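Local structure of STU0660 (Streptococcus thermophilus, 3ZTH) at residues A[249-254]-A[262-267]. The protein belongs to the large Csn2 group of CRISPR-associated proteins, binds magnesium, and probably binds DNA in CRISPR-mediated bacterial immunity. Sequence-based numbering, arbitrary orientation.
Sequences ENSRFV and EHLYDV
V254 and L264 meet at the mouth of a beta-hairpin formed by antiparallel strands 254-257 and 261-263, at one margin of the mixed sheet of this P-loop NTPase-related fold. V254 O takes the backbone N-H of L264 (N to O 3.0 Å), extending the ladder one residue past strand 261-263. Beside this bond the two side chains cross obliquely: CD1 of L264 lies 3.8 Å from CG1 of V254, while M270 of helix 267-277 and I256 also touch the leucine. The turn of 249-252 leading into the hairpin packs against the loop running from L264 to that helix. There S251 holds OG anti to its own N (chi1 -168°), which aims the hydroxyl at Y265 O; OG donates a 2.6 Å hydrogen bond to it, nearly in line with the carbonyl. CG2 of V267 sits against the same hydroxyl, 3.4 Å from OG. R252 and D266 run side by side, point the same way and form a salt bridge. D266 OD1 meets the guanidinium at its edge, yet the two planes are turned 57° apart and the hydrogen bond from NE to OD1 is long (3.3 Å) and weak. R252 O lies 3.6 Å from H263 CB and accepts a hydrogen bond from N16 ND2. With its CG between N and C (chi1 59°), H263 turns its ring toward the next residue, where ND1 donates to L264 O at 2.9 Å, the acceptor close to the ring plane but ND1 above the carbonyl plane; the same oxygen receives the CA-H of R252, with CA 3.3 Å away.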
# COMPACT_ATOMS: atom_id res chain seq x y z
N GLU A 249 -23.36 -33.49 34.42
CA GLU A 249 -23.30 -32.05 34.22
C GLU A 249 -23.43 -31.56 32.79
O GLU A 249 -24.20 -30.63 32.53
CB GLU A 249 -21.99 -31.51 34.81
CG GLU A 249 -21.81 -31.88 36.26
CD GLU A 249 -23.07 -31.64 37.08
OE1 GLU A 249 -23.53 -30.47 37.14
OE2 GLU A 249 -23.60 -32.62 37.65
N ASN A 250 -22.70 -32.17 31.86
CA ASN A 250 -22.71 -31.73 30.46
C ASN A 250 -23.72 -32.42 29.55
O ASN A 250 -23.90 -32.02 28.41
CB ASN A 250 -21.31 -31.90 29.86
CG ASN A 250 -20.90 -33.36 29.70
OD1 ASN A 250 -21.72 -34.28 29.81
ND2 ASN A 250 -19.62 -33.58 29.42
N SER A 251 -24.37 -33.46 30.05
CA SER A 251 -25.35 -34.22 29.27
C SER A 251 -26.32 -33.41 28.39
O SER A 251 -26.46 -33.66 27.19
CB SER A 251 -26.15 -35.12 30.20
OG SER A 251 -26.91 -36.05 29.46
N ARG A 252 -27.00 -32.44 29.00
CA ARG A 252 -27.97 -31.61 28.30
C ARG A 252 -27.37 -30.72 27.22
O ARG A 252 -28.07 -30.22 26.35
CB ARG A 252 -28.74 -30.76 29.31
CG ARG A 252 -29.73 -31.55 30.16
CD ARG A 252 -30.47 -30.68 31.18
NE ARG A 252 -29.58 -30.18 32.22
CZ ARG A 252 -29.23 -28.90 32.37
NH1 ARG A 252 -29.69 -27.98 31.53
NH2 ARG A 252 -28.40 -28.55 33.36
N PHE A 253 -26.05 -30.53 27.26
CA PHE A 253 -25.41 -29.68 26.28
C PHE A 253 -24.76 -30.45 25.14
O PHE A 253 -23.97 -29.90 24.36
CB PHE A 253 -24.42 -28.78 27.00
CG PHE A 253 -25.03 -28.07 28.17
CD1 PHE A 253 -26.14 -27.24 27.97
CD2 PHE A 253 -24.59 -28.31 29.46
CE1 PHE A 253 -26.81 -26.67 29.05
CE2 PHE A 253 -25.25 -27.74 30.56
CZ PHE A 253 -26.36 -26.92 30.35
N VAL A 254 -25.11 -31.73 25.04
CA VAL A 254 -24.64 -32.56 23.95
C VAL A 254 -25.72 -32.40 22.90
O VAL A 254 -26.84 -32.86 23.07
CB VAL A 254 -24.55 -34.03 24.36
CG1 VAL A 254 -24.28 -34.88 23.14
CG2 VAL A 254 -23.44 -34.22 25.38
N GLU A 262 -31.66 -32.41 18.12
CA GLU A 262 -32.13 -32.58 19.49
C GLU A 262 -30.92 -32.56 20.40
O GLU A 262 -29.80 -32.83 19.97
CB GLU A 262 -32.82 -33.94 19.67
CG GLU A 262 -33.94 -34.27 18.69
CD GLU A 262 -35.26 -33.55 18.98
OE1 GLU A 262 -35.36 -32.82 20.00
OE2 GLU A 262 -36.20 -33.71 18.17
N HIS A 263 -31.12 -32.22 21.67
CA HIS A 263 -30.01 -32.27 22.62
C HIS A 263 -30.39 -33.35 23.62
O HIS A 263 -31.58 -33.63 23.80
CB HIS A 263 -29.78 -30.91 23.29
CG HIS A 263 -30.95 -30.38 24.05
ND1 HIS A 263 -31.44 -30.99 25.18
CD2 HIS A 263 -31.70 -29.27 23.87
CE1 HIS A 263 -32.44 -30.27 25.67
NE2 HIS A 263 -32.62 -29.22 24.89
N LEU A 264 -29.40 -33.99 24.23
CA LEU A 264 -29.69 -35.05 25.20
C LEU A 264 -30.37 -34.49 26.44
O LEU A 264 -30.38 -33.27 26.67
CB LEU A 264 -28.40 -35.78 25.62
CG LEU A 264 -27.67 -36.64 24.58
CD1 LEU A 264 -26.44 -37.26 25.20
CD2 LEU A 264 -28.60 -37.71 24.05
N TYR A 265 -30.94 -35.40 27.22
CA TYR A 265 -31.62 -35.05 28.47
C TYR A 265 -30.62 -35.37 29.59
O TYR A 265 -29.45 -35.65 29.31
CB TYR A 265 -32.86 -35.92 28.67
CG TYR A 265 -33.91 -35.85 27.58
CD1 TYR A 265 -34.64 -34.67 27.34
CD2 TYR A 265 -34.23 -36.98 26.84
CE1 TYR A 265 -35.66 -34.63 26.39
CE2 TYR A 265 -35.25 -36.96 25.88
CZ TYR A 265 -35.96 -35.78 25.66
OH TYR A 265 -36.98 -35.79 24.74
N ASP A 266 -31.08 -35.32 30.83
CA ASP A 266 -30.21 -35.66 31.95
C ASP A 266 -29.98 -37.16 31.85
O ASP A 266 -30.86 -37.90 31.40
CB ASP A 266 -30.86 -35.33 33.29
CG ASP A 266 -30.99 -33.83 33.52
OD1 ASP A 266 -29.95 -33.14 33.59
OD2 ASP A 266 -32.14 -33.35 33.64
N VAL A 267 -28.80 -37.61 32.27
CA VAL A 267 -28.43 -39.02 32.23
C VAL A 267 -29.33 -39.93 33.07
O VAL A 267 -29.78 -40.97 32.61
CB VAL A 267 -26.97 -39.21 32.68
CG1 VAL A 267 -26.53 -40.65 32.47
CG2 VAL A 267 -26.07 -38.25 31.90